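PDB 6GRH: microcin B17-processing protein McbC from Escherichia coli str. K-12 substr. MG1655, which is needed to process the inactive microcin B17 precursor into active peptide, as an FMN-binding oxidoreductase of the nitroreductase family. Local coordinates for residues D[6-9]-D[10-13]; D[108-112]-D[113-117]; D[163-167]-D[168-172]; D[191-195]-D[196-200]. All coordinates share one frame; numbering follows the deposited sequence. Where two conformers were deposited one is given.

Interaction 1: D[6-9]-D[10-13]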
loop_
_atom_site.group_PDB
_atom_site.type_symbol
_atom_site.label_atom_id
_atom_site.label_comp_id
_atom_site.label_asym_id
_atom_site.label_seq_id
_atom_site.Cartn_x
_atom_site.Cartn_y
_atom_site.Cartn_z
ATOM N N LEU D 6 -21.440 13.090 20.792
ATOM C CA LEU D 6 -21.039 11.715 20.596
ATOM C C LEU D 6 -19.588 11.625 21.051
ATOM O O LEU D 6 -18.742 12.422 20.612
ATOM C CB LEU D 6 -21.114 11.349 19.112
ATOM C CG LEU D 6 -20.413 10.047 18.689
ATOM C CD1 LEU D 6 -21.053 8.868 19.412
ATOM C CD2 LEU D 6 -20.479 9.896 17.183
ATOM N N SER D 7 -19.300 10.642 21.890
ATOM C CA SER D 7 -17.938 10.377 22.309
ATOM C C SER D 7 -17.246 9.496 21.269
ATOM O O SER D 7 -17.790 8.471 20.871
ATOM C CB SER D 7 -17.916 9.658 23.657
ATOM O OG SER D 7 -16.566 9.341 23.985
ATOM N N LEU D 8 -16.026 9.859 20.885
ATOM C CA LEU D 8 -15.237 9.003 19.998
ATOM C C LEU D 8 -14.879 7.598 20.583
ATOM O O LEU D 8 -14.539 6.687 19.825
ATOM C CB LEU D 8 -13.986 9.760 19.521
ATOM C CG LEU D 8 -14.284 10.939 18.598
ATOM C CD1 LEU D 8 -13.028 11.755 18.296
ATOM C CD2 LEU D 8 -14.948 10.451 17.314
ATOM N N VAL D 9 -14.956 7.459 21.905
ATOM C CA VAL D 9 -14.844 6.166 22.581
ATOM C C VAL D 9 -15.826 5.148 22.007
ATOM O O VAL D 9 -15.474 3.990 21.799
ATOM C CB VAL D 9 -15.097 6.317 24.087
ATOM C CG1 VAL D 9 -15.054 4.954 24.779
ATOM C CG2 VAL D 9 -14.078 7.284 24.696
ATOM N N GLU D 10 -17.044 5.611 21.730
ATOM C CA GLU D 10 -18.121 4.759 21.200
ATOM C C GLU D 10 -17.802 4.323 19.768
ATOM O O GLU D 10 -18.090 3.189 19.389
ATOM C CB GLU D 10 -19.484 5.477 21.238
ATOM C CG GLU D 10 -19.968 5.869 22.627
ATOM C CD GLU D 10 -20.594 4.727 23.424
ATOM O OE1 GLU D 10 -20.636 3.571 22.930
ATOM O OE2 GLU D 10 -21.088 4.995 24.562
ATOM N N VAL D 11 -17.216 5.237 19.004
ATOM C CA VAL D 11 -16.812 4.984 17.635
ATOM C C VAL D 11 -15.690 3.959 17.565
ATOM O O VAL D 11 -15.780 2.997 16.785
ATOM C CB VAL D 11 -16.419 6.298 16.913
ATOM C CG1 VAL D 11 -15.778 6.028 15.563
ATOM C CG2 VAL D 11 -17.657 7.155 16.775
ATOM N N THR D 12 -14.651 4.127 18.386
ATOM C CA THR D 12 -13.462 3.286 18.231
ATOM C C THR D 12 -13.727 1.789 18.535
ATOM O O THR D 12 -13.020 0.921 18.048
ATOM C CB THR D 12 -12.266 3.818 19.038
ATOM O OG1 THR D 12 -11.046 3.288 18.503
ATOM C CG2 THR D 12 -12.384 3.453 20.507
ATOM N N HIS D 13 -14.755 1.511 19.330
ATOM C CA HIS D 13 -15.220 0.149 19.554
ATOM C C HIS D 13 -15.414 -0.661 18.254
ATOM O O HIS D 13 -15.227 -1.868 18.265
ATOM C CB HIS D 13 -16.514 0.196 20.385
ATOM C CG HIS D 13 -16.929 -1.120 20.943
ATOM N ND1 HIS D 13 -16.137 -1.843 21.812
ATOM C CD2 HIS D 13 -18.072 -1.836 20.781
ATOM C CE1 HIS D 13 -16.765 -2.962 22.138
ATOM N NE2 HIS D 13 -17.942 -2.978 21.529
#
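Leu6 lays its two terminal methyls along the start of the helix 8-12, CD2 against Val11 CG2 at 4.0 Å and CD1 near Glu10 CB. CG stands anti to the backbone N (chi1 166°), which swings the branched end toward the helix, and the side chain meets that of Val11 at about a right angle. Leu8 comes to the same methyl, its CD2 4.3 Å from Val11 CG2, so the two leucine ends converge on one valine methyl. Packing from Phe55 and Val60 of the second subunit, another copy of McbC, continues this apolar patch beyond the turn.

Ser7 is the N-cap. Its OG accepts from Val9 N at 3.2 Å, while its carbonyl O takes Glu10 N at 3.1 Å from well above the carbonyl plane, a bent bond at 143°. The regular helical step follows: Thr12 N donates to Leu8 O at 2.9 Å, with the donor tilted only modestly out of the carbonyl plane. Thr12 CG2 rests 3.4 Å from Val9 O, and OG1, anti to the backbone N (chi1 -159°), is turned to Glu196 of helix 195-199 and to Asn3 of the McbD chain. Glu10 bends at chi2 and its carboxylate leads away, to Tyr277 of McbD.

Apolar groups of the short helix are shared among helix 195-199, the second subunit and McbD, while the polar ends of Glu10 and Thr12 find partners on McbD, Thr12 on Glu196 as well, and the serine cap occupies a backbone N-H in the first turn, which has no earlier helical carbonyl to use.

Interaction 2: D[108-112]-D[113-117]. With FMN (flavin mononucleotide), chain O.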
loop_
_atom_site.group_PDB
_atom_site.type_symbol
_atom_site.label_atom_id
_atom_site.label_comp_id
_atom_site.label_asym_id
_atom_site.label_seq_id
_atom_site.Cartn_x
_atom_site.Cartn_y
_atom_site.Cartn_z
ATOM N N PHE D 108 -24.146 25.410 6.868
ATOM C CA PHE D 108 -23.948 24.136 7.598
ATOM C C PHE D 108 -25.083 23.705 8.540
ATOM O O PHE D 108 -25.060 22.570 9.054
ATOM C CB PHE D 108 -22.632 24.187 8.400
ATOM C CG PHE D 108 -21.453 24.655 7.608
ATOM C CD1 PHE D 108 -21.121 24.048 6.395
ATOM C CD2 PHE D 108 -20.655 25.695 8.064
ATOM C CE1 PHE D 108 -20.044 24.491 5.646
ATOM C CE2 PHE D 108 -19.567 26.126 7.323
ATOM C CZ PHE D 108 -19.254 25.532 6.120
ATOM N N SER D 109 -26.060 24.583 8.769
ATOM C CA SER D 109 -27.094 24.337 9.775
ATOM C C SER D 109 -28.491 24.513 9.206
ATOM O O SER D 109 -28.713 25.224 8.208
ATOM C CB SER D 109 -26.903 25.266 10.979
ATOM O OG SER D 109 -25.650 25.041 11.608
ATOM N N SER D 110 -29.437 23.866 9.877
ATOM C CA SER D 110 -30.848 24.013 9.563
ATOM C C SER D 110 -31.332 25.388 10.021
ATOM O O SER D 110 -30.854 25.915 11.038
ATOM C CB SER D 110 -31.667 22.914 10.258
ATOM O OG SER D 110 -33.045 23.202 10.245
ATOM N N PRO D 111 -32.290 25.975 9.289
ATOM C CA PRO D 111 -32.920 27.199 9.799
ATOM C C PRO D 111 -33.669 26.997 11.119
ATOM O O PRO D 111 -33.838 27.952 11.873
ATOM C CB PRO D 111 -33.890 27.616 8.684
ATOM C CG PRO D 111 -34.018 26.449 7.788
ATOM C CD PRO D 111 -32.815 25.576 7.972
ATOM N N ASP D 112 -34.109 25.766 11.378
ATOM C CA ASP D 112 -34.771 25.385 12.623
ATOM C C ASP D 112 -33.730 24.884 13.657
ATOM O O ASP D 112 -33.132 23.805 13.475
ATOM C CB ASP D 112 -35.787 24.275 12.300
ATOM C CG ASP D 112 -36.557 23.784 13.517
ATOM O OD1 ASP D 112 -36.408 24.366 14.614
ATOM O OD2 ASP D 112 -37.317 22.788 13.359
ATOM N N PRO D 113 -33.535 25.626 14.765
ATOM C CA PRO D 113 -32.515 25.200 15.735
ATOM C C PRO D 113 -32.848 23.906 16.524
ATOM O O PRO D 113 -31.948 23.305 17.096
ATOM C CB PRO D 113 -32.397 26.414 16.663
ATOM C CG PRO D 113 -33.740 27.071 16.606
ATOM C CD PRO D 113 -34.249 26.842 15.209
ATOM N N GLY D 114 -34.117 23.492 16.544
ATOM C CA GLY D 114 -34.524 22.213 17.137
ATOM C C GLY D 114 -34.367 21.002 16.219
ATOM O O GLY D 114 -34.554 19.867 16.656
ATOM N N SER D 115 -34.030 21.239 14.951
ATOM C CA SER D 115 -33.786 20.158 13.985
ATOM C C SER D 115 -32.333 19.725 13.959
ATOM O O SER D 115 -31.418 20.550 14.094
ATOM C CB SER D 115 -34.183 20.592 12.576
ATOM O OG SER D 115 -33.795 19.615 11.634
ATOM N N VAL D 116 -32.142 18.433 13.726
ATOM C CA VAL D 116 -30.813 17.858 13.496
ATOM C C VAL D 116 -30.457 17.578 12.023
ATOM O O VAL D 116 -29.392 16.983 11.753
ATOM C CB VAL D 116 -30.601 16.578 14.330
ATOM C CG1 VAL D 116 -30.899 16.866 15.801
ATOM C CG2 VAL D 116 -31.433 15.404 13.785
ATOM N N ARG D 117 -31.324 17.958 11.089
ATOM C CA ARG D 117 -30.986 17.819 9.683
ATOM C C ARG D 117 -30.058 18.977 9.296
ATOM O O ARG D 117 -30.048 20.017 9.955
ATOM C CB ARG D 117 -32.253 17.734 8.845
ATOM C CG ARG D 117 -33.103 16.516 9.242
ATOM C CD ARG D 117 -34.159 16.145 8.211
ATOM N NE ARG D 117 -33.597 16.019 6.872
ATOM C CZ ARG D 117 -33.748 16.937 5.927
ATOM N NH1 ARG D 117 -34.441 18.035 6.186
ATOM N NH2 ARG D 117 -33.210 16.768 4.737
HETATM N N1 FMN O . -28.850 6.550 1.502
HETATM C C2 FMN O . -29.189 5.251 1.292
HETATM O O2 FMN O . -30.343 4.904 1.599
HETATM N N3 FMN O . -28.322 4.348 0.772
HETATM C C4 FMN O . -27.061 4.685 0.414
HETATM O O4 FMN O . -26.274 3.844 -0.074
HETATM C C4A FMN O . -26.608 6.083 0.626
HETATM N N5 FMN O . -25.360 6.499 0.310
HETATM C C5A FMN O . -24.986 7.791 0.504
HETATM C C6 FMN O . -23.698 8.185 0.154
HETATM C C7 FMN O . -23.270 9.496 0.336
HETATM C C7M FMN O . -21.865 9.891 -0.049
HETATM C C8 FMN O . -24.206 10.504 0.901
HETATM C C8M FMN O . -23.757 11.923 1.098
HETATM C C9 FMN O . -25.503 10.127 1.252
HETATM C C9A FMN O . -25.942 8.798 1.076
HETATM N N10 FMN O . -27.257 8.373 1.420
HETATM C C10 FMN O . -27.610 7.018 1.204
HETATM C "C1'" FMN O . -28.260 9.289 1.978
HETATM C "C2'" FMN O . -28.047 9.436 3.469
HETATM O "O2'" FMN O . -28.416 8.208 4.126
HETATM C "C3'" FMN O . -28.835 10.645 3.986
HETATM O "O3'" FMN O . -28.283 11.851 3.441
HETATM C "C4'" FMN O . -28.844 10.747 5.508
HETATM O "O4'" FMN O . -29.499 9.601 6.054
HETATM C "C5'" FMN O . -29.570 11.982 6.035
HETATM O "O5'" FMN O . -30.911 11.980 5.550
HETATM P P FMN O . -31.479 13.200 4.682
HETATM O O1P FMN O . -30.629 13.283 3.436
HETATM O O2P FMN O . -32.902 12.769 4.382
HETATM O O3P FMN O . -31.352 14.345 5.637
HETATM O O HOH W 1 -28.537 22.229 12.154
#
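Ser110 and Ser115 face each other across the neck of this loop, with Ser110 OG 3.7 Å from Ser115 CB, and here the packing is close. Ser110 CB also presses on Arg117 O at 3.3 Å. Each serine hydroxyl reaches forward to the backbone N two residues on: with OG anti to its N (chi1 166°), Ser110 accepts from Asp112 N, and Ser115 OG likewise accepts from Arg117 N at 3.0 Å, making two ST turns. A water taken up by Ser110 N, and only weakly held by Arg117 O, adds to the neck.

The far end is looser and faces solvent. Asp112 to Ser115 form a type I beta turn, closed by Ser115 N donating to Asp112 O at 3.1 Å. The Asp112 carboxylate curls over it, and Gly114 N meets OD1 from above the carboxylate plane at 3.1 Å, while the exposed Pro113 touches Gln157, and Ser74 of the second subunit.

Beyond the neck, the Arg117 chain bends at chi3 and brings its guanidinium edge-on to the flavin phosphate. NE and NH2 both donate to FMN O3P, NE at 3.1 Å, and NH1 binds the Arg82 carbonyl of the second subunit. Since that subunit supplies Arg82, Arg181 and Arg233 side chains to the same FMN, the loop contributes to a cofactor site shared between two chains, as is characteristic of dimeric nitroreductase-family proteins.

Interaction 3: D[163-167]-D[168-172]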
loop_
_atom_site.group_PDB
_atom_site.type_symbol
_atom_site.label_atom_id
_atom_site.label_comp_id
_atom_site.label_asym_id
_atom_site.label_seq_id
_atom_site.Cartn_x
_atom_site.Cartn_y
_atom_site.Cartn_z
ATOM N N ALA D 163 -8.125 27.410 19.922
ATOM C CA ALA D 163 -6.719 27.829 20.069
ATOM C C ALA D 163 -6.549 29.333 20.170
ATOM O O ALA D 163 -7.311 30.102 19.588
ATOM C CB ALA D 163 -5.876 27.297 18.923
ATOM N N THR D 164 -5.530 29.722 20.926
ATOM C CA THR D 164 -5.137 31.098 21.105
ATOM C C THR D 164 -3.814 31.398 20.388
ATOM O O THR D 164 -3.061 32.254 20.842
ATOM C CB THR D 164 -4.946 31.381 22.603
ATOM O OG1 THR D 164 -3.939 30.504 23.112
ATOM C CG2 THR D 164 -6.231 31.141 23.385
ATOM N N CYS D 165 -3.514 30.715 19.287
ATOM C CA CYS D 165 -2.361 31.098 18.463
ATOM C C CYS D 165 -2.640 32.468 17.862
ATOM O O CYS D 165 -3.811 32.831 17.669
ATOM C CB CYS D 165 -2.111 30.100 17.350
ATOM S SG CYS D 165 -3.602 29.621 16.453
ATOM N N ASN D 166 -1.594 33.257 17.601
ATOM C CA ASN D 166 -1.816 34.588 17.018
ATOM C C ASN D 166 -2.260 34.455 15.563
ATOM O O ASN D 166 -2.108 33.391 14.946
ATOM C CB ASN D 166 -0.611 35.545 17.169
ATOM C CG ASN D 166 0.690 34.989 16.598
ATOM O OD1 ASN D 166 0.729 34.362 15.544
ATOM N ND2 ASN D 166 1.769 35.245 17.299
ATOM N N THR D 167 -2.801 35.546 15.039
ATOM C CA THR D 167 -3.341 35.600 13.692
ATOM C C THR D 167 -2.263 35.381 12.605
ATOM O O THR D 167 -2.529 34.756 11.573
ATOM C CB THR D 167 -4.084 36.939 13.515
ATOM O OG1 THR D 167 -5.366 36.703 12.923
ATOM C CG2 THR D 167 -3.272 37.942 12.696
ATOM N N GLN D 168 -1.045 35.859 12.864
ATOM C CA GLN D 168 0.106 35.677 11.933
ATOM C C GLN D 168 0.571 34.220 11.773
ATOM O O GLN D 168 0.859 33.778 10.656
ATOM C CB GLN D 168 1.284 36.549 12.352
ATOM C CG GLN D 168 0.982 38.052 12.309
ATOM C CD GLN D 168 0.424 38.639 13.618
ATOM O OE1 GLN D 168 0.115 37.919 14.588
ATOM N NE2 GLN D 168 0.293 39.961 13.643
ATOM N N SER D 169 0.631 33.470 12.875
ATOM C CA SER D 169 0.977 32.031 12.820
ATOM C C SER D 169 -0.037 31.226 12.024
ATOM O O SER D 169 0.332 30.347 11.248
ATOM C CB SER D 169 1.054 31.413 14.217
ATOM O OG SER D 169 2.021 32.064 15.007
ATOM N N LEU D 170 -1.321 31.503 12.249
ATOM C CA LEU D 170 -2.376 30.825 11.524
ATOM C C LEU D 170 -2.310 31.111 10.060
ATOM O O LEU D 170 -2.475 30.207 9.265
ATOM C CB LEU D 170 -3.777 31.244 11.983
ATOM C CG LEU D 170 -4.425 30.477 13.105
ATOM C CD1 LEU D 170 -5.720 31.181 13.485
ATOM C CD2 LEU D 170 -4.666 29.024 12.705
ATOM N N TYR D 171 -2.160 32.392 9.722
ATOM C CA TYR D 171 -2.037 32.825 8.334
ATOM C C TYR D 171 -0.851 32.140 7.639
ATOM O O TYR D 171 -0.992 31.619 6.535
ATOM C CB TYR D 171 -1.880 34.345 8.241
ATOM C CG TYR D 171 -1.643 34.822 6.836
ATOM C CD1 TYR D 171 -0.354 35.074 6.371
ATOM C CD2 TYR D 171 -2.701 34.973 5.947
ATOM C CE1 TYR D 171 -0.132 35.496 5.067
ATOM C CE2 TYR D 171 -2.481 35.410 4.646
ATOM C CZ TYR D 171 -1.200 35.669 4.218
ATOM O OH TYR D 171 -0.991 36.061 2.918
ATOM N N ARG D 172 0.299 32.142 8.299
ATOM C CA ARG D 172 1.496 31.509 7.748
ATOM C C ARG D 172 1.218 30.031 7.430
ATOM O O ARG D 172 1.472 29.577 6.309
ATOM C CB ARG D 172 2.678 31.669 8.712
ATOM C CG ARG D 172 3.967 31.041 8.228
ATOM C CD ARG D 172 5.118 31.279 9.191
ATOM N NE ARG D 172 6.081 30.178 9.077
ATOM C CZ ARG D 172 7.065 30.093 8.174
ATOM N NH1 ARG D 172 7.287 31.070 7.279
ATOM N NH2 ARG D 172 7.850 29.012 8.183
#
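The side-chain amides of Asn166 and Gln168 stand almost perpendicular, their planes 89° apart. Gln168 OE1 rests 3.6 Å from both CB and CG of Asn166, brought back there by the bend at chi2. At the oxygen end of the Asn166 amide, OD1 takes two donors from Ser169: the backbone N at 2.8 Å, nearly along the C=O axis, and the hydroxyl OG at 2.7 Å, tilted 34° from the carbonyl plane. The Asn166 torsion, with CG between the backbone N and carbonyl carbon (chi1 56°), turns OD1 forward to the N-H and hydroxyl of Ser169.

This is an asparagine N-cap at the start of helix 167-175, just beyond the edge strand 158-163 of the antiparallel sheet. Behind the cap, Tyr171 N donates to Thr167 O, whereas the bond from Leu170 N to Asn166 O is long and weak. Thr167 OG1 is bonded to the Arg135 carbonyl.

On the buried side, Cys165 SG sits against the branch point of Leu170, 3.6 Å from CG and close to both methyls. Val149 of the neighbouring strand and Thr246 of helix 240-246 touch this same cysteine-leucine pair.

Interaction 4: D[191-195]-D[196-200]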
loop_
_atom_site.group_PDB
_atom_site.type_symbol
_atom_site.label_atom_id
_atom_site.label_comp_id
_atom_site.label_asym_id
_atom_site.label_seq_id
_atom_site.Cartn_x
_atom_site.Cartn_y
_atom_site.Cartn_z
ATOM N N TYR D 191 -11.707 22.374 6.780
ATOM C CA TYR D 191 -12.563 21.200 6.824
ATOM C C TYR D 191 -11.689 20.001 7.139
ATOM O O TYR D 191 -10.728 19.749 6.411
ATOM C CB TYR D 191 -13.282 20.993 5.482
ATOM C CG TYR D 191 -14.128 22.142 5.065
ATOM C CD1 TYR D 191 -15.502 22.149 5.326
ATOM C CD2 TYR D 191 -13.563 23.265 4.417
ATOM C CE1 TYR D 191 -16.290 23.241 4.959
ATOM C CE2 TYR D 191 -14.346 24.352 4.020
ATOM C CZ TYR D 191 -15.710 24.334 4.295
ATOM O OH TYR D 191 -16.507 25.368 3.905
ATOM N N CYS D 192 -12.028 19.269 8.200
ATOM C CA CYS D 192 -11.190 18.196 8.717
ATOM C C CYS D 192 -11.945 16.877 8.819
ATOM O O CYS D 192 -13.081 16.844 9.264
ATOM C CB CYS D 192 -10.674 18.554 10.099
ATOM S SG CYS D 192 -9.659 20.049 10.091
ATOM N N ILE D 193 -11.272 15.802 8.440
ATOM C CA ILE D 193 -11.796 14.457 8.541
ATOM C C ILE D 193 -11.381 13.825 9.875
ATOM O O ILE D 193 -10.204 13.845 10.232
ATOM C CB ILE D 193 -11.318 13.556 7.383
ATOM C CG1 ILE D 193 -12.022 12.187 7.448
ATOM C CG2 ILE D 193 -9.803 13.377 7.338
ATOM C CD1 ILE D 193 -11.706 11.324 6.256
ATOM N N ILE D 194 -12.345 13.252 10.587
ATOM C CA ILE D 194 -12.045 12.388 11.725
ATOM C C ILE D 194 -11.972 10.967 11.177
ATOM O O ILE D 194 -13.003 10.394 10.826
ATOM C CB ILE D 194 -13.124 12.500 12.819
ATOM C CG1 ILE D 194 -13.205 13.944 13.300
ATOM C CG2 ILE D 194 -12.803 11.538 13.976
ATOM C CD1 ILE D 194 -14.271 14.154 14.337
ATOM N N PHE D 195 -10.785 10.389 11.125
ATOM C CA PHE D 195 -10.597 9.124 10.377
ATOM C C PHE D 195 -11.522 8.026 10.843
ATOM O O PHE D 195 -12.203 7.389 10.038
ATOM C CB PHE D 195 -9.165 8.625 10.431
ATOM C CG PHE D 195 -8.192 9.502 9.686
ATOM C CD1 PHE D 195 -8.176 9.523 8.306
ATOM C CD2 PHE D 195 -7.303 10.316 10.379
ATOM C CE1 PHE D 195 -7.268 10.321 7.615
ATOM C CE2 PHE D 195 -6.391 11.119 9.692
ATOM C CZ PHE D 195 -6.384 11.117 8.305
ATOM N N GLU D 196 -11.562 7.818 12.150
ATOM C CA GLU D 196 -12.334 6.698 12.673
ATOM C C GLU D 196 -13.833 6.874 12.499
ATOM O O GLU D 196 -14.519 5.888 12.286
ATOM C CB GLU D 196 -11.939 6.397 14.123
ATOM C CG GLU D 196 -10.545 5.762 14.173
ATOM C CD GLU D 196 -10.167 5.177 15.523
ATOM O OE1 GLU D 196 -10.966 4.390 16.095
ATOM O OE2 GLU D 196 -9.038 5.457 15.980
ATOM N N LYS D 197 -14.337 8.108 12.542
ATOM C CA LYS D 197 -15.742 8.375 12.263
ATOM C C LYS D 197 -16.069 8.128 10.786
ATOM O O LYS D 197 -17.167 7.671 10.479
ATOM C CB LYS D 197 -16.127 9.787 12.649
ATOM C CG LYS D 197 -17.634 9.989 12.647
ATOM C CD LYS D 197 -18.075 10.712 13.887
ATOM C CE LYS D 197 -19.533 11.107 13.803
ATOM N NZ LYS D 197 -19.733 12.567 13.551
ATOM N N ALA D 198 -15.127 8.415 9.885
ATOM C CA ALA D 198 -15.330 8.110 8.448
ATOM C C ALA D 198 -15.278 6.615 8.115
ATOM O O ALA D 198 -15.875 6.188 7.128
ATOM C CB ALA D 198 -14.324 8.866 7.591
ATOM N N LEU D 199 -14.560 5.824 8.909
ATOM C CA LEU D 199 -14.274 4.439 8.564
ATOM C C LEU D 199 -15.097 3.388 9.317
ATOM O O LEU D 199 -15.263 2.263 8.827
ATOM C CB LEU D 199 -12.778 4.160 8.755
ATOM C CG LEU D 199 -11.867 5.013 7.849
ATOM C CD1 LEU D 199 -10.416 4.853 8.260
ATOM C CD2 LEU D 199 -12.014 4.636 6.398
ATOM N N PHE D 200 -15.593 3.734 10.507
ATOM C CA PHE D 200 -16.081 2.697 11.411
ATOM C C PHE D 200 -17.274 1.897 10.893
ATOM O O PHE D 200 -17.355 0.722 11.185
ATOM C CB PHE D 200 -16.324 3.212 12.835
ATOM C CG PHE D 200 -17.610 3.941 13.030
ATOM C CD1 PHE D 200 -17.867 5.126 12.374
ATOM C CD2 PHE D 200 -18.546 3.460 13.921
ATOM C CE1 PHE D 200 -19.021 5.814 12.599
ATOM C CE2 PHE D 200 -19.723 4.144 14.140
ATOM C CZ PHE D 200 -19.971 5.308 13.464
#
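Ile193 extends CD1 over the methyl of Ala198, CB, at 3.8 Å, where strand 187-194, one of the two central strands of the antiparallel nitroreductase sheet, runs directly into the short helix 195-199. This is a strand-to-helix junction, and the chain turns within a residue or so. With CG1 anti to its backbone N (chi1 -174°), Ile193 sends its long branch forward toward the helix. Its other branch, CG2, lies 4.0 Å above one face of the Phe195 ring, offset toward the rim.

Ile194 comes next and is the N-cap. Its carbonyl O receives Ala198 N at 3.1 Å in a bond of 157°, and its CG2 meets Lys197 CB at 4.0 Å, the two side chains crossing at a slant. Beyond CB the lysine leads away, bent at chi2 and chi4, and NZ ends on the carbonyls of Leu126 and Tyr127.

Phe195 opens the helix. Its ring meets His27 edge-to-face, on the side of helix 17-27, where Leu20 also touches Glu196 and Leu199. The buried Glu196 carboxylate is well supplied with partners: OE1 binds Thr15, and OE2 binds Met1 N of McbD, whose amino group, if protonated, would favour the charged carboxylate. The Phe195 carbonyl is closely surrounded by the next turn, with Ala198 CB 3.6 Å from Phe195 O. Leu199 N gives only a weak bond to Phe195 O, at 126°, and Leu199 CG lies 3.2 Å from that same carbonyl oxygen.

How the interactions relate
Along the chain the four contacts come in series, from the N-terminal helix 8-12 to the junction of strand 187-194 with helix 195-199. Interactions 1 and 4 are the closest pair, with centres about 12 Å apart, and they touch, through Val11 on Phe200 and Leu6 on Lys197. Interaction 2, about 22 Å from interaction 4 between centres, reaches it through Phe108 on Tyr191. Interaction 3 lies apart, its nearest atoms about 11 Å from interaction 4, just after the edge strand 158-163 of the sheet. Interactions 1, 2 and 4 all meet the second McbC subunit, through a helix, a loop and a strand-helix junction; 1 and 4 also meet McbD.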